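Local coordinates for protein protease Do-like 8, chloroplastic (Arabidopsis thaliana, PDB 4IC6) that is probably a serine endopeptidase of the chloroplast, belonging to the S1C (Deg/HtrA) family of proteases, at residues S68-D73 against G205-D210; Q155-G160 against H167-G172. The protein carries 1 engineered substitution. All coordinates share one frame; numbering follows the deposited sequence.

Both contacts lie in the trypsin-like protease part of the chain, which is built from two six-stranded antiparallel barrels. Contact 1 begins at 68-73, on strand 67-71 of the first barrel. The chain completes that barrel and then enters the second. There, contact 2 closes a short hairpin, pairing 155-160 with 167-172 across six intervening residues. Further on, 205-210 returns to 68-73 and closes the large loop of contact 1, which therefore encloses contact 2. Contact 1 ties one barrel to the other, whereas contact 2 lies within the second. They meet where strand 207-210 pairs with strand 155-160, with Leu209 N 2.7 Å from Leu157 O.

Contact 1 of 2, residues S68-D73 against G205-D210; sequences SGVVWD and GGPLLD
The flat group of this contact is the peptide between Gly205 and Gly206. Ser68 CB lies over its face, 3.6 Å from Gly206 N. The hydroxyl of Ser68 makes its bond elsewhere, to Asn161 N.

Val70 CG2 covers one face of the puckered Pro207 ring, close to the ring centre. It is 3.7 Å from Pro207 CB and equally near CD, with CG only slightly farther. Ile159 comes in obliquely on the other side, past the CG-CD rim. Leu215 also touches this proline. In Val70, CG2 lies opposite the carbonyl carbon and beside the backbone N, with CG1 at chi1 150°. That setting turns CG2, not CG1, to the ring.

This is the seam between the two barrels of the chymotrypsin-like fold. Strand 67-71 belongs to the first barrel and strand 207-210 to the second. Gly205 directly follows Ala204, the predicted serine position of the charge relay system, which is engineered here. Ser68 also makes a backbone hydrogen bond to Ala204, so the strand borders the active-site loop. Asp126, another predicted member of the relay, has its side chain about 8 Å from Gly205.

The backbones meet through weak CH contacts. Gly205 CA is 3.3 Å from Ser68 O, and Gly69 CA is 3.4 Å from Gly205 O. Gly205 has a positive phi of 86° and no side chain, which lets the Ser68 carbonyl come this close. The two carbonyl oxygens, Ser68 O and Gly205 O, are 3.3 Å apart. Both are acceptors and do not bond to each other. Ser68 O accepts a hydrogen bond from Thr80 OG1.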
loop_
_atom_site.group_PDB
_atom_site.type_symbol
_atom_site.label_atom_id
_atom_site.label_comp_id
_atom_site.label_asym_id
_atom_site.label_seq_id
_atom_site.Cartn_x
_atom_site.Cartn_y
_atom_site.Cartn_z
ATOM N N SER A 68 -23.579 0.676 -16.667
ATOM C CA SER A 68 -24.953 1.007 -16.978
ATOM C C SER A 68 -25.048 2.007 -18.128
ATOM O O SER A 68 -24.046 2.556 -18.593
ATOM C CB SER A 68 -25.646 1.584 -15.741
ATOM O OG SER A 68 -25.436 0.761 -14.600
ATOM N N GLY A 69 -26.276 2.240 -18.576
ATOM C CA GLY A 69 -26.549 3.233 -19.591
ATOM C C GLY A 69 -27.982 3.687 -19.445
ATOM O O GLY A 69 -28.707 3.236 -18.561
ATOM N N VAL A 70 -28.405 4.565 -20.339
ATOM C CA VAL A 70 -29.720 5.156 -20.234
ATOM C C VAL A 70 -30.405 5.107 -21.615
ATOM O O VAL A 70 -29.787 5.444 -22.617
ATOM C CB VAL A 70 -29.564 6.604 -19.742
ATOM C CG1 VAL A 70 -30.672 7.474 -20.272
ATOM C CG2 VAL A 70 -29.503 6.638 -18.216
ATOM N N VAL A 71 -31.657 4.657 -21.663
ATOM C CA VAL A 71 -32.434 4.709 -22.908
ATOM C C VAL A 71 -32.710 6.169 -23.268
ATOM O O VAL A 71 -33.443 6.873 -22.553
ATOM C CB VAL A 71 -33.757 3.983 -22.769
ATOM C CG1 VAL A 71 -34.564 4.111 -24.082
ATOM C CG2 VAL A 71 -33.529 2.503 -22.416
ATOM N N TRP A 72 -32.102 6.631 -24.354
ATOM C CA TRP A 72 -32.169 8.045 -24.733
ATOM C C TRP A 72 -33.473 8.380 -25.459
ATOM O O TRP A 72 -34.076 9.425 -25.221
ATOM C CB TRP A 72 -30.974 8.416 -25.611
ATOM C CG TRP A 72 -30.861 9.881 -25.916
ATOM C CD1 TRP A 72 -30.981 10.482 -27.140
ATOM C CD2 TRP A 72 -30.610 10.931 -24.978
ATOM N NE1 TRP A 72 -30.808 11.844 -27.017
ATOM C CE2 TRP A 72 -30.582 12.144 -25.699
ATOM C CE3 TRP A 72 -30.411 10.965 -23.593
ATOM C CZ2 TRP A 72 -30.360 13.381 -25.078
ATOM C CZ3 TRP A 72 -30.183 12.190 -22.983
ATOM C CH2 TRP A 72 -30.159 13.378 -23.725
ATOM N N ASP A 73 -33.905 7.494 -26.352
ATOM C CA ASP A 73 -35.159 7.722 -27.058
ATOM C C ASP A 73 -35.815 6.443 -27.553
ATOM O O ASP A 73 -35.292 5.342 -27.363
ATOM C CB ASP A 73 -34.972 8.722 -28.205
ATOM C CG ASP A 73 -34.041 8.211 -29.289
ATOM O OD1 ASP A 73 -33.945 6.977 -29.480
ATOM O OD2 ASP A 73 -33.406 9.056 -29.956
ATOM N N GLY A 205 -22.140 5.116 -15.571
ATOM C CA GLY A 205 -22.853 5.137 -16.848
ATOM C C GLY A 205 -24.362 5.301 -16.712
ATOM O O GLY A 205 -25.070 5.576 -17.702
ATOM N N GLY A 206 -24.862 5.097 -15.493
ATOM C CA GLY A 206 -26.274 5.221 -15.195
ATOM C C GLY A 206 -26.663 6.663 -14.909
ATOM O O GLY A 206 -25.813 7.557 -14.900
ATOM N N PRO A 207 -27.960 6.905 -14.701
ATOM C CA PRO A 207 -28.449 8.271 -14.544
ATOM C C PRO A 207 -28.340 8.733 -13.111
ATOM O O PRO A 207 -28.548 7.933 -12.188
ATOM C CB PRO A 207 -29.931 8.137 -14.891
ATOM C CG PRO A 207 -30.287 6.762 -14.358
ATOM C CD PRO A 207 -29.051 5.911 -14.617
ATOM N N LEU A 208 -28.046 10.017 -12.951
ATOM C CA LEU A 208 -28.297 10.723 -11.712
ATOM C C LEU A 208 -29.624 11.446 -11.874
ATOM O O LEU A 208 -29.777 12.244 -12.797
ATOM C CB LEU A 208 -27.185 11.737 -11.455
ATOM C CG LEU A 208 -27.265 12.433 -10.097
ATOM C CD1 LEU A 208 -27.021 11.378 -9.005
ATOM C CD2 LEU A 208 -26.238 13.559 -9.998
ATOM N N LEU A 209 -30.586 11.186 -10.984
ATOM C CA LEU A 209 -31.901 11.816 -11.108
ATOM C C LEU A 209 -32.161 12.854 -10.006
ATOM O O LEU A 209 -31.636 12.731 -8.890
ATOM C CB LEU A 209 -33.013 10.762 -11.090
ATOM C CG LEU A 209 -32.935 9.630 -12.115
ATOM C CD1 LEU A 209 -34.123 8.708 -11.892
ATOM C CD2 LEU A 209 -32.945 10.188 -13.553
ATOM N N ASP A 210 -32.961 13.872 -10.317
ATOM C CA ASP A 210 -33.442 14.774 -9.262
ATOM C C ASP A 210 -34.683 14.189 -8.568
ATOM O O ASP A 210 -35.120 13.063 -8.884
ATOM C CB ASP A 210 -33.669 16.225 -9.772
ATOM C CG ASP A 210 -34.787 16.339 -10.816
ATOM O OD1 ASP A 210 -35.607 15.413 -10.948
ATOM O OD2 ASP A 210 -34.860 17.389 -11.490
#

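Contact 2 of 2, residues Q155-G160 against H167-G172; sequences QCLAIG and HTLTVG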
loop_
_atom_site.group_PDB
_atom_site.type_symbol
_atom_site.label_atom_id
_atom_site.label_comp_id
_atom_site.label_asym_id
_atom_site.label_seq_id
_atom_site.Cartn_x
_atom_site.Cartn_y
_atom_site.Cartn_z
ATOM N N GLN A 155 -31.991 16.789 -3.459
ATOM C CA GLN A 155 -31.920 15.336 -3.359
ATOM C C GLN A 155 -31.575 14.790 -4.738
ATOM O O GLN A 155 -32.069 15.293 -5.760
ATOM C CB GLN A 155 -33.292 14.790 -2.946
ATOM C CG GLN A 155 -33.376 13.262 -2.866
ATOM C CD GLN A 155 -34.815 12.796 -2.693
ATOM O OE1 GLN A 155 -35.675 13.095 -3.519
ATOM N NE2 GLN A 155 -35.088 12.084 -1.608
ATOM N N CYS A 156 -30.709 13.790 -4.786
ATOM C CA CYS A 156 -30.449 13.089 -6.051
ATOM C C CYS A 156 -30.375 11.574 -5.869
ATOM O O CYS A 156 -29.994 11.082 -4.799
ATOM C CB CYS A 156 -29.184 13.614 -6.735
ATOM S SG CYS A 156 -27.681 13.690 -5.743
ATOM N N LEU A 157 -30.748 10.840 -6.918
ATOM C CA LEU A 157 -30.680 9.382 -6.887
ATOM C C LEU A 157 -29.817 8.881 -8.029
ATOM O O LEU A 157 -30.007 9.266 -9.180
ATOM C CB LEU A 157 -32.066 8.717 -6.975
ATOM C CG LEU A 157 -33.415 9.420 -6.811
ATOM C CD1 LEU A 157 -34.526 8.357 -6.860
ATOM C CD2 LEU A 157 -33.533 10.253 -5.542
ATOM N N ALA A 158 -28.865 8.018 -7.705
ATOM C CA ALA A 158 -27.991 7.431 -8.707
ATOM C C ALA A 158 -28.425 5.976 -8.909
ATOM O O ALA A 158 -28.408 5.182 -7.956
ATOM C CB ALA A 158 -26.531 7.505 -8.232
ATOM N N ILE A 159 -28.844 5.643 -10.128
ATOM C CA ILE A 159 -29.368 4.315 -10.430
ATOM C C ILE A 159 -28.376 3.599 -11.346
ATOM O O ILE A 159 -27.778 4.212 -12.230
ATOM C CB ILE A 159 -30.781 4.402 -11.077
ATOM C CG1 ILE A 159 -31.733 5.173 -10.156
ATOM C CG2 ILE A 159 -31.335 3.021 -11.411
ATOM C CD1 ILE A 159 -33.187 5.186 -10.597
ATOM N N GLY A 160 -28.185 2.305 -11.110
ATOM C CA GLY A 160 -27.365 1.479 -11.976
ATOM C C GLY A 160 -28.044 0.176 -12.348
ATOM O O GLY A 160 -28.986 -0.268 -11.698
ATOM N N HIS A 167 -31.235 -3.932 -10.367
ATOM C CA HIS A 167 -30.831 -2.530 -10.346
ATOM C C HIS A 167 -30.327 -2.116 -8.970
ATOM O O HIS A 167 -30.648 -2.755 -7.961
ATOM C CB HIS A 167 -31.983 -1.619 -10.793
ATOM C CG HIS A 167 -32.248 -1.661 -12.265
ATOM N ND1 HIS A 167 -32.849 -2.740 -12.886
ATOM C CD2 HIS A 167 -31.979 -0.765 -13.243
ATOM C CE1 HIS A 167 -32.943 -2.501 -14.182
ATOM N NE2 HIS A 167 -32.425 -1.311 -14.425
ATOM N N THR A 168 -29.549 -1.037 -8.939
ATOM C CA THR A 168 -28.964 -0.525 -7.700
ATOM C C THR A 168 -29.393 0.900 -7.488
ATOM O O THR A 168 -29.713 1.594 -8.441
ATOM C CB THR A 168 -27.424 -0.515 -7.764
ATOM O OG1 THR A 168 -27.000 0.358 -8.819
ATOM C CG2 THR A 168 -26.889 -1.907 -8.060
ATOM N N LEU A 169 -29.353 1.362 -6.244
ATOM C CA LEU A 169 -29.674 2.762 -5.981
ATOM C C LEU A 169 -28.751 3.291 -4.912
ATOM O O LEU A 169 -28.453 2.588 -3.947
ATOM C CB LEU A 169 -31.099 2.872 -5.457
ATOM C CG LEU A 169 -31.541 4.245 -4.947
ATOM C CD1 LEU A 169 -31.572 5.214 -6.108
ATOM C CD2 LEU A 169 -32.912 4.135 -4.312
ATOM N N THR A 170 -28.312 4.531 -5.080
ATOM C CA THR A 170 -27.724 5.279 -3.978
ATOM C C THR A 170 -28.379 6.646 -3.935
ATOM O O THR A 170 -28.913 7.113 -4.938
ATOM C CB THR A 170 -26.176 5.397 -4.083
ATOM O OG1 THR A 170 -25.817 6.188 -5.225
ATOM C CG2 THR A 170 -25.539 4.015 -4.194
ATOM N N VAL A 171 -28.355 7.290 -2.776
ATOM C CA VAL A 171 -29.084 8.536 -2.621
ATOM C C VAL A 171 -28.275 9.491 -1.766
ATOM O O VAL A 171 -27.750 9.104 -0.729
ATOM C CB VAL A 171 -30.443 8.302 -1.916
ATOM C CG1 VAL A 171 -31.116 9.625 -1.569
ATOM C CG2 VAL A 171 -31.376 7.447 -2.783
ATOM N N GLY A 172 -28.173 10.735 -2.213
ATOM C CA GLY A 172 -27.595 11.787 -1.405
ATOM C C GLY A 172 -28.090 13.133 -1.887
ATOM O O GLY A 172 -29.223 13.267 -2.370
HETATM O O HOH W 1 -26.801 2.949 -7.627
#
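Ile159 CB lies 4.0 Å from Thr168 O on the facing strand. Its CG2 branch comes closer to the same oxygen, Thr168 O, at 3.7 Å, and reaches the edge of the His167 ring near the ring plane. CG1 lies beside the backbone N, chi1 -57°, and meets Leu169 CD1 at 4.1 Å. The chain then runs on extended, and its tip, Ile159 CD1, packs against Leu209 CD1. The same methyl of Leu169, CD1, also touches Leu157 CB at 3.6 Å. Leu157, Ile159 and Leu169 share one face of the sheet.

The two strands form an antiparallel beta hairpin in the second barrel of the chymotrypsin-like fold. Cys156, Ala158 and Gly160 make hydrogen-bonded pairs with Gly172, Thr170 and Thr168. Ala158 N reaches Thr170 O at 2.9 Å. The return bond, Thr170 N to Ala158 O, lies in the carbonyl plane.

On the face of Ala158, a water donates to Ala158 O at 2.8 Å and to Thr168 OG1 at 2.9 Å. Thr168 OG1 also bonds to Gly202 O, and Thr170 OG1 to Ala198 O. His167 NE2 bonds to Val42 O. Around Leu169 and Val171 the strand meets a second subunit: Leu169 O bonds to Ser175 OG of that subunit, and Val171 N to Asp196 OD2 of the same subunit.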